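Local coordinates for cryptochrome DASH (Arabidopsis thaliana, PDB 2J4D), which repairs cyclobutane pyrimidine dimers in single-stranded DNA, binds FAD and a folate light antenna, and may also act as a blue-light photoreceptor, at residues D75-L78 and F79-T82; D104-K107 and N108-R112; W328-Y331 and F332-S336. All blocks are in the same frame, centred on the assembly; numbering follows the deposited sequence.

Contact 1 (D75-L78 and F79-T82); sequences DPRL and FHTT
Phe79 and His80 fold back on the short 3-10 segment of Pro76, Arg77 and Leu78. Phe79 N donates to Pro76 O at 3.1 Å, an i to i+3 bond that carries on the bond from Leu78 N to Asp75 O. One residue further on, His80 N reaches Arg77 O only weakly, at 3.4 Å.

The His80 ring lies over the backbone of the turn. One face covers Arg77 CA in a CH-pi contact, 4.0 Å from CA to the ring centroid. Pro76 O lies against the same face, also off the ring centre, 3.3 Å from His80 CD2. His80 CG is beside its own backbone N (chi1 -76°), and this brings the ring back over the turn. Phe79 leaves on another side. Its CE2 meets Leu78 CD2 at 3.9 Å, and Leu78 O lies over one face of the ring. Thr90, Leu235 and Val237 also touch this ring.

Asp75 opens the turn. Its OD1 accepts from Arg77 N, which makes an Asx turn, and also from Arg77 NE at 2.8 Å. Arg77 NH2 donates to Asp75 OD2, likewise at 2.8 Å, so the guanidinium grips the carboxylate side-on. A bend at chi3 (-65°) brings the arginine head back to Asp75. Its NH1 forms a second salt bridge, to Glu124.

Three bonds from one arginine thus fix the rotation of the Asp75 carboxylate. The two acids beside Arg77 would be expected to stabilise its positive charge. The turn after strand 67-74 is therefore held by a salt bridge and backbone bonds, with the aromatic side chains laid against it.

Contact 2 (D104-K107 and N108-R112); sequences DLRK and NLMKR
Asp104 and Asn108 meet one helical turn apart, with the carboxylate and amide planes almost perpendicular, at 89°. Asn108 ND2 lies 3.0 Å from Asp104 OD2. Ser253 joins this polar group: its OG is hydrogen-bonded to Asp104 OD1 and more weakly to Asn108 ND2. The other end of the amide is held from further along the helix. Lys111 NZ bonds to Asn108 OD1 at 2.8 Å, nearly in line with the C=O bond. The lysine chain bends at chi3 (-58°), which turns its ammonium back to the amide. The amide thus has partners at both ends, which should limit its rotation.

Leu105 and Leu109 occupy another side of the helix. Their branches cross at an angle, with Leu105 CG 3.8 Å from Leu109 CD1. Arg106 and Met110 instead lie side by side and point the same way. The methyl CE of Met110 rests 3.8 Å from Arg106 CG, so the contact uses the aliphatic part of the arginine. Its guanidinium goes on to Leu116 O and Gly227 O. Lys107 turns its ammonium to a salt bridge with Asp16. Regular i to i+4 backbone bonds run beneath these pairs, among them Leu109 N to Leu105 O at 2.8 Å.

This is the C-terminal end of helix 92-111 in the alpha/beta domain. Both leucines pack on Phe46 of strand 41-46. Asp104 and Asn108 face helix 252-265, while Asn108 and Lys111 touch Phe23 of helix 12-26.

Contact 3 (W328-Y331 and F332-S336); sequences WRDY and FRFLS. With FAD (flavin-adenine dinucleotide), chain C.
Phe332 packs against Trp328 one helical turn back and reaches the adenine of FAD. Its CB lies 3.9 Å from Trp328 O. CG is beside the backbone N (chi1 -79°), which directs the ring back along the helix. Phe332 CD2 approaches Trp328 O at 3.5 Å and adenine N1A of FAD at 3.7 Å; N1A lies at the ring edge, near its plane. Phe332 CE2 is also close to N1A and meets Trp328 CE3 at 3.5 Å. Phe332 CZ, at the tip, rests 3.8 Å from Trp328 CZ3. The Phe332 ring and the six-membered ring of Trp328 meet obliquely, their planes inclined by 31°.

Tyr331 turns its ring edge toward the face of Phe332, and its CE2 packs on Leu335 CD2 at 3.6 Å. The tyrosine hydroxyl is hydrogen-bonded to Pro191 O. Arg329 lies along the cofactor too: Arg329 CD is 3.3 Å from O2B of the FAD adenosine ribose, while its guanidinium reaches Ser175 O.

Trp328, Tyr331 and Phe332 form an aromatic cluster on helix 317-339. Stacking of Tyr194 on Trp328 extends it. With Arg329 and Phe332, this helix lines the adenosine end of the FAD pocket in the helical FAD-binding domain of the photolyase family.

Overall arrangement
Contacts 1 and 2 both belong to the alpha/beta domain. Contact 1 is in the loop before helix 92-111, and contact 2 is near the end of that helix, their centres 26 Å apart. Contact 3 is in the FAD-binding domain, with its centre 24 Å from that of contact 1 and 30 Å from that of contact 2. None of the three touch. Contact 3 meets FAD directly. The bound folate lies near two of them: about 7 Å from the side chain of Leu78 in contact 1 and about 8 Å from that of Arg333 in contact 3. Contact 2 is away from the annotated sites.

Contact 1 (D75-L78 and F79-T82)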
# COMPACT_ATOMS: atom_id res chain seq x y z
N ASP A 75 3.63 -13.41 -10.42
CA ASP A 75 4.54 -12.93 -11.45
C ASP A 75 5.99 -13.07 -11.00
O ASP A 75 6.39 -12.44 -10.02
CB ASP A 75 4.23 -11.46 -11.73
CG ASP A 75 4.86 -10.93 -13.00
OD1 ASP A 75 6.00 -11.33 -13.33
OD2 ASP A 75 4.21 -10.09 -13.67
N PRO A 76 6.80 -13.87 -11.71
CA PRO A 76 8.21 -14.04 -11.32
C PRO A 76 9.00 -12.73 -11.22
O PRO A 76 9.96 -12.62 -10.45
CB PRO A 76 8.75 -14.98 -12.41
CG PRO A 76 7.86 -14.71 -13.60
CD PRO A 76 6.50 -14.59 -12.96
N ARG A 77 8.60 -11.73 -11.99
CA ARG A 77 9.29 -10.45 -11.97
C ARG A 77 9.12 -9.74 -10.62
O ARG A 77 9.94 -8.90 -10.26
CB ARG A 77 8.78 -9.56 -13.11
CG ARG A 77 9.19 -10.08 -14.49
CD ARG A 77 8.38 -9.45 -15.62
NE ARG A 77 6.97 -9.84 -15.53
CZ ARG A 77 6.16 -9.94 -16.58
NH1 ARG A 77 6.61 -9.68 -17.80
NH2 ARG A 77 4.90 -10.31 -16.40
N LEU A 78 8.08 -10.09 -9.88
CA LEU A 78 7.82 -9.48 -8.58
C LEU A 78 8.88 -9.89 -7.56
O LEU A 78 9.06 -9.25 -6.52
CB LEU A 78 6.43 -9.89 -8.08
CG LEU A 78 5.87 -9.17 -6.86
CD1 LEU A 78 5.68 -7.70 -7.20
CD2 LEU A 78 4.54 -9.80 -6.46
N PHE A 79 9.60 -10.97 -7.86
CA PHE A 79 10.63 -11.45 -6.96
C PHE A 79 12.02 -11.45 -7.55
O PHE A 79 12.84 -12.31 -7.23
CB PHE A 79 10.25 -12.83 -6.45
CG PHE A 79 9.01 -12.82 -5.62
CD1 PHE A 79 9.08 -12.45 -4.28
CD2 PHE A 79 7.77 -13.08 -6.19
CE1 PHE A 79 7.91 -12.34 -3.52
CE2 PHE A 79 6.60 -12.97 -5.44
CZ PHE A 79 6.68 -12.59 -4.11
N HIS A 80 12.27 -10.49 -8.43
CA HIS A 80 13.59 -10.33 -9.01
C HIS A 80 14.23 -9.19 -8.22
O HIS A 80 14.23 -9.25 -7.00
CB HIS A 80 13.50 -10.02 -10.50
CG HIS A 80 13.17 -11.22 -11.33
ND1 HIS A 80 12.78 -11.14 -12.65
CD2 HIS A 80 13.19 -12.54 -11.03
CE1 HIS A 80 12.56 -12.36 -13.12
NE2 HIS A 80 12.81 -13.23 -12.15
N THR A 81 14.73 -8.14 -8.87
CA THR A 81 15.36 -7.05 -8.12
C THR A 81 14.90 -5.65 -8.49
O THR A 81 14.27 -5.45 -9.53
CB THR A 81 16.89 -7.10 -8.28
OG1 THR A 81 17.21 -7.05 -9.68
CG2 THR A 81 17.46 -8.38 -7.68
N THR A 82 15.21 -4.68 -7.64
CA THR A 82 14.81 -3.30 -7.92
C THR A 82 15.56 -2.77 -9.13
O THR A 82 16.65 -3.24 -9.47
CB THR A 82 15.01 -2.39 -6.69
OG1 THR A 82 16.37 -2.42 -6.27
CG2 THR A 82 14.11 -2.86 -5.55

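Contact 2 (D104-K107 and N108-R112)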
# COMPACT_ATOMS: atom_id res chain seq x y z
N ASP A 104 -6.47 -15.50 2.43
CA ASP A 104 -7.73 -14.89 2.84
C ASP A 104 -8.68 -14.62 1.66
O ASP A 104 -9.90 -14.79 1.79
CB ASP A 104 -7.45 -13.58 3.59
CG ASP A 104 -8.70 -12.97 4.21
OD1 ASP A 104 -9.30 -13.61 5.10
OD2 ASP A 104 -9.07 -11.85 3.80
N LEU A 105 -8.14 -14.19 0.53
CA LEU A 105 -8.98 -13.93 -0.64
C LEU A 105 -9.64 -15.22 -1.10
O LEU A 105 -10.84 -15.24 -1.39
CB LEU A 105 -8.14 -13.33 -1.79
CG LEU A 105 -8.89 -13.10 -3.12
CD1 LEU A 105 -10.11 -12.20 -2.91
CD2 LEU A 105 -7.93 -12.45 -4.12
N ARG A 106 -8.87 -16.30 -1.19
CA ARG A 106 -9.46 -17.57 -1.60
C ARG A 106 -10.59 -17.93 -0.62
O ARG A 106 -11.67 -18.32 -1.03
CB ARG A 106 -8.39 -18.67 -1.59
CG ARG A 106 -8.96 -20.10 -1.62
CD ARG A 106 -7.86 -21.13 -1.82
NE ARG A 106 -7.47 -21.22 -3.23
CZ ARG A 106 -6.38 -21.83 -3.68
NH1 ARG A 106 -5.53 -22.42 -2.83
NH2 ARG A 106 -6.14 -21.88 -4.98
N LYS A 107 -10.33 -17.78 0.67
CA LYS A 107 -11.34 -18.09 1.67
C LYS A 107 -12.61 -17.27 1.48
O LYS A 107 -13.72 -17.81 1.51
CB LYS A 107 -10.76 -17.85 3.07
CG LYS A 107 -11.77 -17.92 4.20
CD LYS A 107 -11.07 -17.75 5.54
CE LYS A 107 -11.87 -16.86 6.49
NZ LYS A 107 -11.19 -16.72 7.81
N ASN A 108 -12.46 -15.97 1.29
CA ASN A 108 -13.63 -15.11 1.12
C ASN A 108 -14.36 -15.34 -0.20
O ASN A 108 -15.58 -15.17 -0.28
CB ASN A 108 -13.23 -13.64 1.27
CG ASN A 108 -12.87 -13.30 2.70
OD1 ASN A 108 -13.53 -13.76 3.63
ND2 ASN A 108 -11.82 -12.49 2.89
N LEU A 109 -13.62 -15.73 -1.24
CA LEU A 109 -14.26 -16.01 -2.52
C LEU A 109 -15.08 -17.29 -2.35
O LEU A 109 -16.21 -17.40 -2.83
CB LEU A 109 -13.21 -16.18 -3.62
CG LEU A 109 -12.59 -14.86 -4.10
CD1 LEU A 109 -11.43 -15.14 -5.04
CD2 LEU A 109 -13.66 -14.03 -4.81
N MET A 110 -14.50 -18.27 -1.66
CA MET A 110 -15.21 -19.53 -1.45
C MET A 110 -16.52 -19.31 -0.70
O MET A 110 -17.52 -19.97 -0.98
CB MET A 110 -14.33 -20.51 -0.68
CG MET A 110 -13.14 -20.98 -1.49
SD MET A 110 -12.14 -22.18 -0.62
CE MET A 110 -11.42 -23.03 -1.97
N LYS A 111 -16.54 -18.36 0.23
CA LYS A 111 -17.76 -18.10 0.98
C LYS A 111 -18.89 -17.61 0.08
O LYS A 111 -20.07 -17.75 0.41
CB LYS A 111 -17.49 -17.11 2.11
CG LYS A 111 -16.42 -17.60 3.06
CD LYS A 111 -16.34 -16.79 4.34
CE LYS A 111 -16.07 -15.33 4.06
NZ LYS A 111 -15.59 -14.65 5.29
N ARG A 112 -18.53 -17.03 -1.06
CA ARG A 112 -19.52 -16.53 -2.00
C ARG A 112 -19.74 -17.49 -3.18
O ARG A 112 -20.32 -17.11 -4.20
CB ARG A 112 -19.11 -15.15 -2.52
CG ARG A 112 -18.70 -14.19 -1.41
CD ARG A 112 -19.48 -12.89 -1.43
NE ARG A 112 -19.00 -11.99 -0.38
CZ ARG A 112 -19.48 -10.77 -0.14
NH1 ARG A 112 -20.47 -10.28 -0.87
NH2 ARG A 112 -18.95 -10.04 0.84

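Contact 3 (W328-Y331 and F332-S336)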
# COMPACT_ATOMS: atom_id res chain seq x y z
N TRP A 328 -4.39 12.53 -0.16
CA TRP A 328 -2.97 12.59 -0.51
C TRP A 328 -2.65 11.33 -1.31
O TRP A 328 -1.88 11.37 -2.27
CB TRP A 328 -2.08 12.64 0.74
CG TRP A 328 -1.64 14.03 1.12
CD1 TRP A 328 -2.09 14.79 2.17
CD2 TRP A 328 -0.66 14.83 0.44
NE1 TRP A 328 -1.45 16.01 2.18
CE2 TRP A 328 -0.57 16.06 1.13
CE3 TRP A 328 0.14 14.63 -0.69
CZ2 TRP A 328 0.30 17.08 0.73
CZ3 TRP A 328 1.01 15.64 -1.09
CH2 TRP A 328 1.08 16.86 -0.37
N ARG A 329 -3.24 10.20 -0.91
CA ARG A 329 -3.02 8.94 -1.63
C ARG A 329 -3.58 9.08 -3.05
O ARG A 329 -2.94 8.69 -4.03
CB ARG A 329 -3.70 7.79 -0.89
CG ARG A 329 -3.70 6.47 -1.64
CD ARG A 329 -4.17 5.32 -0.75
NE ARG A 329 -4.27 4.08 -1.51
CZ ARG A 329 -5.30 3.78 -2.30
NH1 ARG A 329 -6.32 4.62 -2.43
NH2 ARG A 329 -5.28 2.65 -2.99
N ASP A 330 -4.79 9.63 -3.17
CA ASP A 330 -5.41 9.85 -4.47
C ASP A 330 -4.50 10.73 -5.33
O ASP A 330 -4.25 10.44 -6.51
CB ASP A 330 -6.75 10.58 -4.32
CG ASP A 330 -7.92 9.65 -4.09
OD1 ASP A 330 -7.72 8.47 -3.72
OD2 ASP A 330 -9.06 10.12 -4.27
N TYR A 331 -4.03 11.82 -4.74
CA TYR A 331 -3.18 12.76 -5.44
C TYR A 331 -1.94 12.12 -6.04
O TYR A 331 -1.64 12.34 -7.21
CB TYR A 331 -2.76 13.90 -4.50
CG TYR A 331 -1.97 15.00 -5.18
CD1 TYR A 331 -2.52 15.73 -6.24
CD2 TYR A 331 -0.67 15.30 -4.77
CE1 TYR A 331 -1.79 16.73 -6.87
CE2 TYR A 331 0.07 16.30 -5.40
CZ TYR A 331 -0.50 17.01 -6.45
OH TYR A 331 0.23 18.00 -7.08
N PHE A 332 -1.21 11.34 -5.26
CA PHE A 332 -0.02 10.71 -5.81
C PHE A 332 -0.36 9.68 -6.88
O PHE A 332 0.41 9.48 -7.82
CB PHE A 332 0.84 10.09 -4.71
CG PHE A 332 1.68 11.10 -3.96
CD1 PHE A 332 2.58 11.91 -4.65
CD2 PHE A 332 1.56 11.25 -2.59
CE1 PHE A 332 3.35 12.85 -3.98
CE2 PHE A 332 2.33 12.19 -1.90
CZ PHE A 332 3.23 12.99 -2.59
N ARG A 333 -1.51 9.03 -6.75
CA ARG A 333 -1.92 8.05 -7.74
C ARG A 333 -2.18 8.77 -9.08
O ARG A 333 -1.71 8.32 -10.13
CB ARG A 333 -3.19 7.32 -7.25
CG ARG A 333 -3.92 6.51 -8.32
CD ARG A 333 -3.14 5.31 -8.78
NE ARG A 333 -2.99 4.31 -7.72
CZ ARG A 333 -2.52 3.09 -7.91
NH1 ARG A 333 -2.15 2.69 -9.12
NH2 ARG A 333 -2.40 2.26 -6.88
N PHE A 334 -2.90 9.89 -9.04
CA PHE A 334 -3.16 10.61 -10.29
C PHE A 334 -1.87 11.25 -10.81
O PHE A 334 -1.62 11.30 -12.01
CB PHE A 334 -4.23 11.70 -10.10
CG PHE A 334 -5.59 11.15 -9.74
CD1 PHE A 334 -6.18 10.15 -10.51
CD2 PHE A 334 -6.30 11.65 -8.64
CE1 PHE A 334 -7.44 9.64 -10.18
CE2 PHE A 334 -7.56 11.15 -8.31
CZ PHE A 334 -8.13 10.14 -9.08
N LEU A 335 -1.03 11.71 -9.88
CA LEU A 335 0.23 12.35 -10.26
C LEU A 335 1.14 11.36 -10.99
O LEU A 335 1.90 11.75 -11.87
CB LEU A 335 0.91 12.89 -9.00
CG LEU A 335 1.92 14.05 -9.08
CD1 LEU A 335 1.36 15.21 -9.89
CD2 LEU A 335 2.23 14.51 -7.66
N SER A 336 1.05 10.08 -10.64
CA SER A 336 1.89 9.08 -11.31
C SER A 336 1.58 9.08 -12.80
O SER A 336 2.48 8.89 -13.63
CB SER A 336 1.67 7.68 -10.72
OG SER A 336 0.41 7.13 -11.07
PA FAD C . -2.42 7.54 8.34
O1A FAD C . -3.35 6.77 9.19
O2A FAD C . -1.83 8.80 8.86
O5B FAD C . -3.12 7.90 6.94
C5B FAD C . -4.27 7.14 6.48
C4B FAD C . -4.01 6.74 5.02
O4B FAD C . -3.81 7.93 4.25
C3B FAD C . -2.77 5.89 4.79
O3B FAD C . -2.98 4.52 5.09
C2B FAD C . -2.48 6.18 3.35
O2B FAD C . -3.15 5.35 2.43
C1B FAD C . -2.85 7.67 3.22
N9A FAD C . -1.72 8.62 3.38
C8A FAD C . -1.36 9.30 4.53
N7A FAD C . -0.30 10.08 4.34
C5A FAD C . 0.04 9.90 3.01
C6A FAD C . 1.07 10.44 2.21
N6A FAD C . 1.97 11.32 2.64
N1A FAD C . 1.13 10.04 0.89
C2A FAD C . 0.22 9.13 0.41
N3A FAD C . -0.79 8.57 1.12
C4A FAD C . -0.83 8.98 2.41
N1 FAD C . 2.46 5.38 1.75
C2 FAD C . 2.06 4.24 1.09
O2 FAD C . 0.90 3.87 1.11
N3 FAD C . 3.03 3.51 0.39
C4 FAD C . 4.38 3.86 0.32
O4 FAD C . 5.19 3.17 -0.32
C4X FAD C . 4.78 5.04 1.00
N5 FAD C . 6.11 5.47 0.99
C5X FAD C . 6.48 6.69 1.57
C6 FAD C . 7.78 7.18 1.45
C7 FAD C . 8.18 8.41 2.02
C7M FAD C . 9.61 8.88 1.85
C8 FAD C . 7.21 9.17 2.75
C8M FAD C . 7.55 10.50 3.41
C9 FAD C . 5.89 8.69 2.88
C9A FAD C . 5.49 7.45 2.30
N10 FAD C . 4.17 6.94 2.41
C10 FAD C . 3.78 5.78 1.71
C1' FAD C . 3.07 7.82 2.93
C2' FAD C . 2.76 7.73 4.44
O2' FAD C . 3.95 7.88 5.18
C3' FAD C . 2.11 6.38 4.75
O3' FAD C . 0.93 6.18 3.95
C4' FAD C . 1.66 6.21 6.21
O4' FAD C . 2.79 6.30 7.09
C5' FAD C . 0.99 4.85 6.37
O5' FAD C . 0.54 4.68 7.72
P FAD C . -0.91 4.98 8.24
O1P FAD C . -1.79 4.09 7.47
O2P FAD C . -0.95 4.77 9.72
O3P FAD C . -1.20 6.53 8.05